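Conserved hypothetical alanine and leucine RICH protein (Mycobacterium tuberculosis, PDB 2WAM) is of unknown function but belongs to the PAC2 family and represents a duplicated gene family in actinobacteria. Local coordinates at residues Thr95-Ser100 with Ser132-Arg137; His70-Phe75 with Leu145-Leu150; His187-Thr192 with Ala301-Tyr306; Gly179-Ala184 with Thr238-His243; Asp138-Pro143 with Ser266-Leu271. One frame throughout, in Å; residues are numbered along the deposited sequence.

How the contacts relate
Contacts 1, 2 and 4 pair strands of one mixed sheet, while contact 5 joins two loops and contact 3 fastens a loop to helix 293-315. Contacts 1 and 2 touch, centres 12 Å apart, because strands 131-137 and 143-148 are sheet neighbours. Contact 5 uses the turn between them. Strand 67-73 of contact 2 lies next to strand 174-183 of contact 4, the centres of the two contacts about 17 Å apart. Contact 3 adjoins contact 4 through T192 and H240, and its centre is about 37 Å from that of contact 1, across the chain's centre. In sequence, contact 1 lies between the segments of contact 2, and contact 4 between those of contact 5.

Contact 1. Residues Thr95-Ser100 with Ser132-Arg137; sequences TELVAS and SLYALR
A classic beta bulge, with V98 and A99 both facing L133, interrupts the antiparallel pairing of strands 94-101 and 131-137 in the mixed central sheet. L133 O accepts two amides here: V98 N at 2.8 Å, nearly along the C=O axis, and A99 N at 3.1 Å, in the carbonyl plane on a lone pair. In return L133 N donates to A99 O at 2.8 Å. Beyond the bulge the pairing is regular again, for E96 and A135 form a hydrogen-bonded pair with A135 N on E96 O at 2.7 Å and the converse bond, E96 N to A135 O, somewhat straighter. At the bulge the V98 side chain points toward the facing strand and lies alongside L133: CG1 stands anti to the backbone N (chi1 170°) next to L133 CD2, while CG2 meets A135 CB at 3.6 Å. Helix 156-169 covers the face carrying A99 and L133, its L166 packing on both.

The other face carries T95, L97, Y134 and L136, and helix 81-92 reaches it through K90 and L89. T95 CG2 and L97 CD1 both come obliquely to the Y134 ring, next to CD2 and CE2 respectively, while E96 O lies at the ring edge. The phenol oxygen Y134 OH is hydrogen-bonded to the E130 carboxylate, and T95 OG1 to the carbonyl of L93. L97 CD1 touches two residues of the facing strand, 3.8 Å from Y134 CE2 and 3.7 Å from S132 CB.

Contact 2. Residues His70-Phe75 with Leu145-Leu150; sequences HALEGF and LLLAGL
L72 reaches with its CD2 methyl over the A148-G149 peptide, 3.9 Å from G149 O, and on toward L147 CG. Beneath it strands 67-73 and 143-148 run parallel, only 12° apart in direction. A71 N donates to L147 O at 2.7 Å, almost in line with the carbonyl, and E73 N to G149 O at 3.0 Å. The bond between them, G149 N to A71 O, is weak. A water also sits here: it donates to A71 O at 3.1 Å and to E73 OE2 at 2.9 Å, and takes a weak bond from G149 N. The E73 carboxylate is thereby linked to the backbone of its own strand. At G149 the chain turns a corner with a positive phi of 127°.

H70 begins the pairing with its CB 3.9 Å from L147 CD2. Its ring does not follow: CG lies between the backbone N and the carbonyl carbon (chi1 52°), which carries the imidazole away from L147, and ND1 is hydrogen-bonded to S220 OG. At the other end the E73 and L150 side chains pass each other at a slant, OE1 of the acid 4.2 Å from CD2 of the leucine. Just past the strand end, G74 O receives a hydrogen bond from R110 of the second subunit.

Within the sheet the pair is flanked by strand 174-183 next to H70 and by strand 131-137, which bonds to L146 and A148. Helix 219-229 covers the H70 and L72 face and helix 81-92 the A71 and A148 face, the layered core of an alpha/beta fold.

Contact 3. Residues His187-Thr192 with Ala301-Tyr306; sequences HTRPIT and ALERQY
R189 leads the loop before edge strand 193-197 onto helix 293-315, running from a CH-pi contact with Y306 to the carboxylate of E303. Its CB stands over one face of the Y306 ring, 3.6 Å from the centroid; the CB to CE2 approach is too short to be reliable, so the exact height is doubtful. CG follows beside CD2 of the ring. The chain bends at chi2 (-66°), leaving CD 3.8 Å from that same Y306 CD2, and continues to E303. The guanidinium plane stands 72° from the ring. E303 CB comes over one face of the guanidinium group. NH1 donates to T188 O at 3.2 Å, the acceptor in the guanidinium plane, and makes a long salt bridge to E303 OE2 at 3.6 Å; that oxygen lies well out of plane, so only the charges interact. NH2 has a salt bridge to D307, one residue beyond Y306.

P190 CD packs on the same tyrosine, 3.9 Å from Y306 CE2, and T192 CG2 reaches the ring edge. The hydroxyl of T192 is hydrogen-bonded to H240 ND1, which ties the loop back to strand 234-242. E303 is also held from the loop by a neutral group: T188 OG1 donates to its OE2 at 2.6 Å, meeting the carboxylate on its anti side.

Contact 4. Residues Gly179-Ala184 with Thr238-His243; sequences GTVPMA and TVHVPH
V181 and T238, both buried, meet in the well-packed part of this parallel strand pair, V181 CG1 touching T238 CG2 at 3.6 Å. The same methyl sits in the plane of the H240 imidazole, at its CD2 edge. A ladder of backbone bonds runs beneath, from V239 N on G179 O at 2.9 Å, through V181 N on V239 O and V241 N on V181 O, to M183 N on V241 O at 2.9 Å. V239 and V241 are buried on the other face.

H240, M183, A184 and H243 are by contrast partly exposed, and the ladder ends there in a weak bond from H243 N to M183 O. A184 CA approaches the edge of the H243 ring, 3.6 Å from ND1. M183, bent at chi2 and chi3, crosses H240 at a slant: its CG meets the ring obliquely near CD2, and SD is the more distant, oblique partner, 4.9 Å from the ring centroid.

Helix 251-265 packs on the face bearing V239 and V241, while helix 333-343 packs V181 and T238 through F335. Parallel strands 174-183 and 234-242, with helices on both faces, are typical of an alpha/beta core.

Contact 5. Residues Asp138-Pro143 with Ser266-Leu271; sequences DSIGTP and SLQLPL
D138 and Q268 join a hairpin turn to the loop between helices 251-265 and 272-289. Two bonds link them directly: Q268 N donates to D138 OD1 at 3.0 Å, nearly straight at 174° but from above the carboxylate plane, and Q268 O receives S139 N at 3.0 Å. Each backbone polar group of Q268 therefore has a partner in the turn. Its side chain crosses I140 at about a right angle, I140 CG2 coming 3.8 Å from Q268 OE1. The CD2 methyl of L267 lies beside D138 OD1 and also touches T142 CG2.

A water bridges the two loops next to these bonds, donating to D138 OD1 at 2.7 Å and to S266 O, and accepting from T142 OG1 at 2.6 Å.

The next shell fixes the aspartate itself. Residues 138-141 form a type I beta turn, with G141 N on D138 O, in the hairpin between strands 131-137 and 143-148; D138 N on T142 O closes its base. CG of D138 lies between the backbone N and the carbonyl carbon (chi1 75°), folding the carboxylate back over the turn, where OD2 and I140 N make an Asx turn. Further out, L269 packs on F144 and on L89 of helix 81-92, and P270 O accepts from H88 NE2. D138 OD2 is gripped from opposite faces of its plane, by I140 N at 3.1 Å and T142 N at 2.8 Å.

Contact 1. Residues Thr95-Ser100 with Ser132-Arg137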
# COMPACT_ATOMS: atom_id res chain seq x y z
N THR A 95 29.55 8.30 -14.97
CA THR A 95 28.21 7.74 -14.82
C THR A 95 27.64 7.94 -13.43
O THR A 95 28.29 7.60 -12.44
CB THR A 95 28.23 6.22 -15.09
OG1 THR A 95 28.56 5.97 -16.46
CG2 THR A 95 26.87 5.64 -14.79
N GLU A 96 26.43 8.47 -13.35
CA GLU A 96 25.72 8.60 -12.08
C GLU A 96 24.39 7.87 -12.14
O GLU A 96 23.66 7.96 -13.13
CB GLU A 96 25.46 10.07 -11.75
CG GLU A 96 26.50 10.73 -10.88
CD GLU A 96 26.08 12.15 -10.50
OE1 GLU A 96 26.71 13.11 -10.99
OE2 GLU A 96 25.10 12.30 -9.72
N LEU A 97 24.04 7.17 -11.07
CA LEU A 97 22.73 6.55 -10.98
C LEU A 97 21.63 7.60 -10.75
O LEU A 97 21.76 8.49 -9.90
CB LEU A 97 22.71 5.51 -9.87
CG LEU A 97 21.44 4.68 -9.74
CD1 LEU A 97 21.32 3.71 -10.90
CD2 LEU A 97 21.50 3.93 -8.43
N VAL A 98 20.56 7.50 -11.52
CA VAL A 98 19.43 8.40 -11.33
C VAL A 98 18.28 7.64 -10.70
O VAL A 98 17.65 8.13 -9.77
CB VAL A 98 18.99 9.06 -12.65
CG1 VAL A 98 17.64 9.81 -12.47
CG2 VAL A 98 20.10 9.97 -13.16
N ALA A 99 18.01 6.43 -11.19
CA ALA A 99 16.95 5.59 -10.64
C ALA A 99 17.24 4.09 -10.77
O ALA A 99 17.63 3.61 -11.84
CB ALA A 99 15.61 5.94 -11.29
N SER A 100 17.07 3.35 -9.68
CA SER A 100 17.14 1.89 -9.72
C SER A 100 15.73 1.36 -9.85
O SER A 100 14.90 1.62 -8.98
CB SER A 100 17.73 1.29 -8.44
OG SER A 100 18.84 2.04 -7.99
N SER A 132 18.36 -0.05 -14.62
CA SER A 132 18.68 1.28 -14.08
C SER A 132 18.60 2.44 -15.08
O SER A 132 18.78 2.28 -16.29
CB SER A 132 20.06 1.24 -13.42
OG SER A 132 20.04 0.44 -12.24
N LEU A 133 18.30 3.63 -14.55
CA LEU A 133 18.39 4.85 -15.33
C LEU A 133 19.63 5.62 -14.88
O LEU A 133 19.70 6.05 -13.73
CB LEU A 133 17.13 5.71 -15.13
CG LEU A 133 17.10 7.03 -15.91
CD1 LEU A 133 17.26 6.78 -17.39
CD2 LEU A 133 15.84 7.78 -15.64
N TYR A 134 20.59 5.78 -15.79
CA TYR A 134 21.83 6.52 -15.51
C TYR A 134 21.90 7.91 -16.15
O TYR A 134 21.33 8.15 -17.20
CB TYR A 134 23.04 5.74 -16.02
CG TYR A 134 23.22 4.38 -15.39
CD1 TYR A 134 22.78 3.24 -16.03
CD2 TYR A 134 23.82 4.24 -14.14
CE1 TYR A 134 22.93 1.99 -15.47
CE2 TYR A 134 23.98 3.01 -13.57
CZ TYR A 134 23.54 1.88 -14.24
OH TYR A 134 23.69 0.64 -13.67
N ALA A 135 22.63 8.81 -15.49
CA ALA A 135 23.05 10.08 -16.09
C ALA A 135 24.53 9.99 -16.44
O ALA A 135 25.34 9.63 -15.60
CB ALA A 135 22.82 11.24 -15.14
N LEU A 136 24.87 10.30 -17.68
CA LEU A 136 26.25 10.29 -18.13
C LEU A 136 26.63 11.65 -18.72
O LEU A 136 25.77 12.51 -18.93
CB LEU A 136 26.45 9.19 -19.20
CG LEU A 136 26.27 7.72 -18.81
CD1 LEU A 136 24.80 7.38 -18.70
CD2 LEU A 136 26.93 6.80 -19.85
N ARG A 137 27.91 11.84 -19.00
CA ARG A 137 28.38 13.00 -19.74
C ARG A 137 29.32 12.55 -20.84
O ARG A 137 30.18 11.71 -20.61
CB ARG A 137 29.09 14.00 -18.83
CG ARG A 137 28.38 14.26 -17.52
CD ARG A 137 29.15 15.25 -16.68
NE ARG A 137 28.72 16.61 -16.98
CZ ARG A 137 29.53 17.66 -16.95
NH1 ARG A 137 30.82 17.51 -16.67
NH2 ARG A 137 29.05 18.86 -17.24

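Contact 2. Residues His70-Phe75 with Leu145-Leu150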
# COMPACT_ATOMS: atom_id res chain seq x y z
N HIS A 70 17.84 4.07 -24.57
CA HIS A 70 17.41 2.83 -23.90
C HIS A 70 18.00 1.58 -24.53
O HIS A 70 17.95 1.39 -25.76
CB HIS A 70 15.87 2.73 -23.71
CG HIS A 70 15.07 2.93 -24.96
ND1 HIS A 70 14.33 1.92 -25.55
CD2 HIS A 70 14.84 4.04 -25.71
CE1 HIS A 70 13.70 2.39 -26.61
NE2 HIS A 70 13.99 3.67 -26.73
N ALA A 71 18.57 0.73 -23.67
CA ALA A 71 19.24 -0.49 -24.10
C ALA A 71 18.88 -1.65 -23.18
O ALA A 71 19.44 -1.79 -22.10
CB ALA A 71 20.75 -0.28 -24.10
N LEU A 72 17.95 -2.49 -23.64
CA LEU A 72 17.42 -3.57 -22.82
C LEU A 72 17.69 -4.96 -23.41
O LEU A 72 17.53 -5.19 -24.61
CB LEU A 72 15.91 -3.35 -22.56
CG LEU A 72 15.51 -1.99 -21.96
CD1 LEU A 72 14.01 -1.87 -21.81
CD2 LEU A 72 16.20 -1.77 -20.62
N GLU A 73 18.09 -5.89 -22.55
CA GLU A 73 18.45 -7.23 -22.97
C GLU A 73 17.35 -8.22 -22.64
O GLU A 73 16.72 -8.12 -21.59
CB GLU A 73 19.73 -7.68 -22.28
CG GLU A 73 20.76 -6.59 -22.12
CD GLU A 73 21.84 -6.98 -21.13
OE1 GLU A 73 22.05 -8.20 -20.94
OE2 GLU A 73 22.47 -6.07 -20.56
N GLY A 74 17.15 -9.20 -23.52
CA GLY A 74 16.13 -10.21 -23.29
C GLY A 74 15.16 -10.36 -24.45
O GLY A 74 14.45 -11.36 -24.54
N PHE A 75 15.13 -9.38 -25.35
CA PHE A 75 14.28 -9.43 -26.53
C PHE A 75 15.00 -10.10 -27.69
O PHE A 75 14.74 -11.25 -28.02
CB PHE A 75 13.83 -8.02 -26.92
CG PHE A 75 13.02 -7.97 -28.19
CD1 PHE A 75 13.27 -7.01 -29.15
CD2 PHE A 75 12.01 -8.90 -28.43
CE1 PHE A 75 12.54 -6.96 -30.31
CE2 PHE A 75 11.27 -8.86 -29.58
CZ PHE A 75 11.53 -7.89 -30.53
N LEU A 145 20.95 10.72 -20.72
CA LEU A 145 20.44 9.62 -19.91
C LEU A 145 20.59 8.27 -20.62
O LEU A 145 20.51 8.17 -21.85
CB LEU A 145 18.98 9.87 -19.53
CG LEU A 145 18.73 11.08 -18.64
CD1 LEU A 145 17.24 11.31 -18.42
CD2 LEU A 145 19.45 10.90 -17.31
N LEU A 146 20.81 7.23 -19.82
CA LEU A 146 20.90 5.87 -20.33
C LEU A 146 20.02 4.99 -19.48
O LEU A 146 20.22 4.90 -18.28
CB LEU A 146 22.34 5.34 -20.25
CG LEU A 146 22.49 3.84 -20.59
CD1 LEU A 146 22.07 3.53 -22.03
CD2 LEU A 146 23.90 3.34 -20.34
N LEU A 147 19.04 4.35 -20.11
CA LEU A 147 18.22 3.32 -19.47
C LEU A 147 18.73 1.94 -19.91
O LEU A 147 18.68 1.62 -21.10
CB LEU A 147 16.75 3.48 -19.87
CG LEU A 147 15.79 2.39 -19.37
CD1 LEU A 147 15.61 2.47 -17.85
CD2 LEU A 147 14.48 2.49 -20.09
N ALA A 148 19.21 1.13 -18.96
CA ALA A 148 19.84 -0.15 -19.32
C ALA A 148 19.63 -1.25 -18.29
O ALA A 148 19.26 -0.98 -17.15
CB ALA A 148 21.34 0.03 -19.61
N GLY A 149 19.85 -2.49 -18.72
CA GLY A 149 19.61 -3.66 -17.90
C GLY A 149 18.73 -4.68 -18.61
O GLY A 149 18.63 -4.68 -19.84
N LEU A 150 18.09 -5.55 -17.83
CA LEU A 150 17.22 -6.59 -18.39
C LEU A 150 15.87 -6.04 -18.80
O LEU A 150 15.26 -5.27 -18.07
CB LEU A 150 16.98 -7.71 -17.36
CG LEU A 150 18.22 -8.34 -16.75
CD1 LEU A 150 17.89 -9.68 -16.14
CD2 LEU A 150 19.27 -8.52 -17.81
O HOH W 1 21.98 -3.31 -21.18

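Contact 3. Residues His187-Thr192 with Ala301-Tyr306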
# COMPACT_ATOMS: atom_id res chain seq x y z
N HIS A 187 29.96 -11.19 -42.06
CA HIS A 187 30.70 -10.30 -41.18
C HIS A 187 31.74 -9.51 -41.98
O HIS A 187 32.42 -8.64 -41.43
CB HIS A 187 31.39 -11.10 -40.07
CG HIS A 187 32.57 -11.88 -40.54
ND1 HIS A 187 32.47 -13.17 -41.02
CD2 HIS A 187 33.89 -11.56 -40.61
CE1 HIS A 187 33.67 -13.60 -41.37
NE2 HIS A 187 34.55 -12.65 -41.12
N THR A 188 31.84 -9.81 -43.27
CA THR A 188 32.87 -9.23 -44.14
C THR A 188 32.36 -8.08 -44.99
O THR A 188 33.06 -7.61 -45.89
CB THR A 188 33.46 -10.28 -45.09
OG1 THR A 188 32.38 -10.99 -45.71
CG2 THR A 188 34.37 -11.24 -44.35
N ARG A 189 31.15 -7.63 -44.71
CA ARG A 189 30.58 -6.50 -45.41
C ARG A 189 30.07 -5.46 -44.43
O ARG A 189 29.78 -5.79 -43.29
CB ARG A 189 29.44 -6.97 -46.30
CG ARG A 189 29.89 -7.94 -47.37
CD ARG A 189 30.82 -7.28 -48.37
NE ARG A 189 31.03 -8.15 -49.52
CZ ARG A 189 32.06 -8.98 -49.66
NH1 ARG A 189 32.99 -9.06 -48.71
NH2 ARG A 189 32.16 -9.73 -50.74
N PRO A 190 29.96 -4.21 -44.88
CA PRO A 190 29.53 -3.11 -44.01
C PRO A 190 28.29 -3.46 -43.19
O PRO A 190 27.35 -4.08 -43.70
CB PRO A 190 29.22 -1.98 -44.99
CG PRO A 190 30.11 -2.26 -46.15
CD PRO A 190 30.17 -3.76 -46.27
N ILE A 191 28.30 -3.08 -41.92
CA ILE A 191 27.19 -3.37 -41.04
C ILE A 191 25.99 -2.51 -41.41
O ILE A 191 26.10 -1.29 -41.48
CB ILE A 191 27.57 -3.13 -39.58
CG1 ILE A 191 28.50 -4.23 -39.09
CG2 ILE A 191 26.31 -3.03 -38.71
CD1 ILE A 191 28.99 -4.01 -37.67
N THR A 192 24.85 -3.14 -41.65
CA THR A 192 23.65 -2.42 -42.02
C THR A 192 22.72 -2.34 -40.83
O THR A 192 22.97 -2.97 -39.79
CB THR A 192 22.93 -3.05 -43.23
OG1 THR A 192 22.75 -4.45 -43.02
CG2 THR A 192 23.75 -2.84 -44.50
N ALA A 301 29.02 -17.39 -49.99
CA ALA A 301 27.66 -17.34 -50.52
C ALA A 301 26.93 -16.08 -50.05
O ALA A 301 26.28 -15.40 -50.85
CB ALA A 301 26.89 -18.57 -50.11
N LEU A 302 27.04 -15.77 -48.76
CA LEU A 302 26.41 -14.57 -48.20
C LEU A 302 26.96 -13.29 -48.84
O LEU A 302 26.21 -12.39 -49.21
CB LEU A 302 26.61 -14.50 -46.69
CG LEU A 302 25.77 -15.40 -45.78
CD1 LEU A 302 26.38 -15.45 -44.39
CD2 LEU A 302 24.33 -14.91 -45.74
N GLU A 303 28.28 -13.22 -48.97
CA GLU A 303 28.90 -12.06 -49.60
C GLU A 303 28.28 -11.83 -50.97
O GLU A 303 28.01 -10.69 -51.37
CB GLU A 303 30.41 -12.26 -49.72
CG GLU A 303 31.11 -12.54 -48.40
CD GLU A 303 32.59 -12.73 -48.57
OE1 GLU A 303 33.02 -13.14 -49.67
OE2 GLU A 303 33.34 -12.49 -47.60
N ARG A 304 28.04 -12.91 -51.69
CA ARG A 304 27.42 -12.82 -53.01
C ARG A 304 26.04 -12.18 -52.94
O ARG A 304 25.79 -11.17 -53.59
CB ARG A 304 27.39 -14.20 -53.70
CG ARG A 304 28.72 -14.57 -54.35
CD ARG A 304 28.71 -15.94 -55.00
NE ARG A 304 29.39 -16.97 -54.21
CZ ARG A 304 28.85 -18.13 -53.85
NH1 ARG A 304 27.62 -18.44 -54.23
NH2 ARG A 304 29.56 -19.00 -53.14
N GLN A 305 25.15 -12.75 -52.13
CA GLN A 305 23.81 -12.20 -51.94
C GLN A 305 23.85 -10.73 -51.56
O GLN A 305 23.07 -9.92 -52.08
CB GLN A 305 23.06 -12.96 -50.86
CG GLN A 305 22.77 -14.42 -51.17
CD GLN A 305 21.95 -15.09 -50.08
OE1 GLN A 305 22.22 -14.94 -48.88
NE2 GLN A 305 20.94 -15.86 -50.49
N TYR A 306 24.75 -10.39 -50.65
CA TYR A 306 24.83 -9.04 -50.11
C TYR A 306 25.24 -8.03 -51.17
O TYR A 306 24.63 -6.97 -51.29
CB TYR A 306 25.80 -9.00 -48.91
CG TYR A 306 25.98 -7.63 -48.28
CD1 TYR A 306 25.12 -7.17 -47.30
CD2 TYR A 306 27.03 -6.81 -48.67
CE1 TYR A 306 25.30 -5.92 -46.72
CE2 TYR A 306 27.22 -5.56 -48.10
CZ TYR A 306 26.35 -5.12 -47.12
OH TYR A 306 26.54 -3.87 -46.55

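Contact 4. Residues Gly179-Ala184 with Thr238-His243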
# COMPACT_ATOMS: atom_id res chain seq x y z
N GLY A 179 18.56 -1.82 -30.81
CA GLY A 179 18.12 -3.16 -31.15
C GLY A 179 19.12 -3.95 -31.98
O GLY A 179 20.04 -3.40 -32.61
N THR A 180 18.93 -5.26 -31.98
CA THR A 180 19.65 -6.16 -32.88
C THR A 180 18.64 -7.09 -33.52
O THR A 180 17.54 -7.30 -33.01
CB THR A 180 20.65 -7.08 -32.15
OG1 THR A 180 19.93 -8.14 -31.50
CG2 THR A 180 21.50 -6.33 -31.14
N VAL A 181 19.04 -7.67 -34.65
CA VAL A 181 18.30 -8.76 -35.27
C VAL A 181 19.32 -9.55 -36.08
O VAL A 181 20.21 -8.97 -36.69
CB VAL A 181 17.13 -8.24 -36.15
CG1 VAL A 181 17.65 -7.31 -37.24
CG2 VAL A 181 16.35 -9.39 -36.76
N PRO A 182 19.23 -10.88 -36.04
CA PRO A 182 20.13 -11.69 -36.88
C PRO A 182 19.64 -11.64 -38.32
O PRO A 182 18.44 -11.66 -38.52
CB PRO A 182 19.97 -13.11 -36.32
CG PRO A 182 19.21 -12.96 -35.02
CD PRO A 182 18.40 -11.71 -35.15
N MET A 183 20.55 -11.53 -39.28
CA MET A 183 20.17 -11.50 -40.69
C MET A 183 21.17 -12.30 -41.50
O MET A 183 22.32 -12.51 -41.08
CB MET A 183 20.11 -10.07 -41.22
CG MET A 183 19.10 -9.19 -40.52
SD MET A 183 17.39 -9.57 -40.97
CE MET A 183 17.33 -8.90 -42.63
N ALA A 184 20.74 -12.75 -42.67
CA ALA A 184 21.64 -13.42 -43.59
C ALA A 184 22.59 -12.40 -44.23
O ALA A 184 22.34 -11.92 -45.34
CB ALA A 184 20.85 -14.15 -44.64
N THR A 238 18.01 -0.72 -35.24
CA THR A 238 18.13 -2.15 -35.11
C THR A 238 19.25 -2.61 -36.02
O THR A 238 19.13 -2.58 -37.25
CB THR A 238 16.82 -2.82 -35.49
OG1 THR A 238 15.76 -2.29 -34.68
CG2 THR A 238 16.93 -4.32 -35.29
N VAL A 239 20.36 -3.00 -35.42
CA VAL A 239 21.56 -3.36 -36.16
C VAL A 239 21.48 -4.82 -36.64
O VAL A 239 20.87 -5.68 -35.98
CB VAL A 239 22.84 -3.07 -35.32
CG1 VAL A 239 22.81 -3.78 -33.95
CG2 VAL A 239 24.09 -3.41 -36.09
N HIS A 240 22.07 -5.10 -37.81
CA HIS A 240 22.03 -6.44 -38.38
C HIS A 240 23.29 -7.25 -38.07
O HIS A 240 24.39 -6.84 -38.40
CB HIS A 240 21.80 -6.38 -39.88
CG HIS A 240 20.52 -5.72 -40.27
ND1 HIS A 240 20.44 -4.77 -41.26
CD2 HIS A 240 19.26 -5.87 -39.79
CE1 HIS A 240 19.19 -4.36 -41.38
NE2 HIS A 240 18.45 -5.01 -40.50
N VAL A 241 23.10 -8.39 -37.42
CA VAL A 241 24.21 -9.27 -37.06
C VAL A 241 24.16 -10.55 -37.88
O VAL A 241 23.10 -11.18 -38.00
CB VAL A 241 24.17 -9.66 -35.55
CG1 VAL A 241 25.35 -10.54 -35.20
CG2 VAL A 241 24.13 -8.42 -34.67
N PRO A 242 25.30 -10.95 -38.46
CA PRO A 242 25.37 -12.22 -39.19
C PRO A 242 24.78 -13.34 -38.33
O PRO A 242 25.18 -13.46 -37.17
CB PRO A 242 26.87 -12.42 -39.38
CG PRO A 242 27.42 -11.05 -39.43
CD PRO A 242 26.59 -10.23 -38.49
N HIS A 243 23.84 -14.13 -38.86
CA HIS A 243 23.16 -15.12 -38.03
C HIS A 243 24.12 -16.13 -37.41
O HIS A 243 23.84 -16.70 -36.36
CB HIS A 243 22.00 -15.81 -38.75
CG HIS A 243 22.41 -16.56 -39.97
ND1 HIS A 243 22.06 -16.16 -41.24
CD2 HIS A 243 23.15 -17.69 -40.12
CE1 HIS A 243 22.56 -17.00 -42.13
NE2 HIS A 243 23.23 -17.94 -41.47

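Contact 5. Residues Asp138-Pro143 with Ser266-Leu271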
# COMPACT_ATOMS: atom_id res chain seq x y z
N ASP A 138 29.14 13.10 -22.03
CA ASP A 138 30.00 12.76 -23.16
C ASP A 138 31.34 13.48 -23.07
O ASP A 138 31.62 14.18 -22.10
CB ASP A 138 29.30 13.04 -24.49
CG ASP A 138 29.23 14.52 -24.81
OD1 ASP A 138 28.69 14.85 -25.89
OD2 ASP A 138 29.70 15.35 -24.00
N SER A 139 32.17 13.32 -24.10
CA SER A 139 33.56 13.75 -23.99
C SER A 139 33.75 15.26 -23.84
O SER A 139 34.85 15.71 -23.51
CB SER A 139 34.39 13.20 -25.16
OG SER A 139 34.35 11.79 -25.18
N ILE A 140 32.69 16.04 -24.06
CA ILE A 140 32.75 17.48 -23.84
C ILE A 140 31.80 17.94 -22.73
O ILE A 140 31.55 19.13 -22.56
CB ILE A 140 32.42 18.28 -25.13
CG1 ILE A 140 30.96 18.07 -25.55
CG2 ILE A 140 33.36 17.90 -26.27
CD1 ILE A 140 30.57 18.91 -26.71
N GLY A 141 31.25 16.98 -22.00
CA GLY A 141 30.43 17.30 -20.84
C GLY A 141 28.94 17.47 -21.07
O GLY A 141 28.23 17.88 -20.16
N THR A 142 28.45 17.19 -22.27
CA THR A 142 27.01 17.20 -22.51
C THR A 142 26.35 16.05 -21.76
O THR A 142 26.70 14.88 -21.99
CB THR A 142 26.67 16.98 -23.97
OG1 THR A 142 27.48 17.83 -24.79
CG2 THR A 142 25.21 17.28 -24.18
N PRO A 143 25.39 16.36 -20.87
CA PRO A 143 24.68 15.33 -20.10
C PRO A 143 23.71 14.54 -20.97
O PRO A 143 23.13 15.09 -21.90
CB PRO A 143 23.88 16.13 -19.05
CG PRO A 143 24.53 17.49 -19.04
CD PRO A 143 25.03 17.72 -20.44
N SER A 266 23.83 14.02 -31.15
CA SER A 266 24.83 15.09 -31.07
C SER A 266 25.74 14.87 -29.86
O SER A 266 26.02 15.77 -29.07
CB SER A 266 24.14 16.46 -30.98
OG SER A 266 23.64 16.84 -32.25
N LEU A 267 26.18 13.63 -29.71
CA LEU A 267 27.04 13.26 -28.61
C LEU A 267 28.42 12.92 -29.13
O LEU A 267 28.59 12.43 -30.25
CB LEU A 267 26.45 12.07 -27.84
CG LEU A 267 25.17 12.34 -27.04
CD1 LEU A 267 24.78 11.10 -26.27
CD2 LEU A 267 25.36 13.51 -26.09
N GLN A 268 29.42 13.22 -28.30
CA GLN A 268 30.78 12.79 -28.59
C GLN A 268 31.07 11.59 -27.70
O GLN A 268 31.21 11.73 -26.48
CB GLN A 268 31.77 13.93 -28.37
CG GLN A 268 31.51 15.11 -29.28
CD GLN A 268 32.74 15.98 -29.50
OE1 GLN A 268 33.87 15.57 -29.23
NE2 GLN A 268 32.51 17.19 -29.99
N LEU A 269 31.14 10.42 -28.31
CA LEU A 269 31.31 9.19 -27.56
C LEU A 269 32.69 8.58 -27.82
O LEU A 269 33.06 8.38 -28.98
CB LEU A 269 30.18 8.21 -27.91
CG LEU A 269 28.75 8.72 -27.69
CD1 LEU A 269 27.68 7.72 -28.16
CD2 LEU A 269 28.53 9.07 -26.22
N PRO A 270 33.47 8.33 -26.75
CA PRO A 270 34.83 7.78 -26.89
C PRO A 270 34.79 6.29 -27.16
O PRO A 270 34.66 5.51 -26.22
CB PRO A 270 35.47 8.05 -25.52
CG PRO A 270 34.31 8.12 -24.57
CD PRO A 270 33.13 8.62 -25.34
N LEU A 271 34.92 5.90 -28.42
CA LEU A 271 34.67 4.53 -28.83
C LEU A 271 35.92 3.72 -29.08
O LEU A 271 35.83 2.55 -29.44
CB LEU A 271 33.78 4.51 -30.09
CG LEU A 271 32.39 5.12 -29.92
CD1 LEU A 271 31.52 4.77 -31.11
CD2 LEU A 271 31.75 4.66 -28.62
O HOH W 2 27.78 16.95 -27.27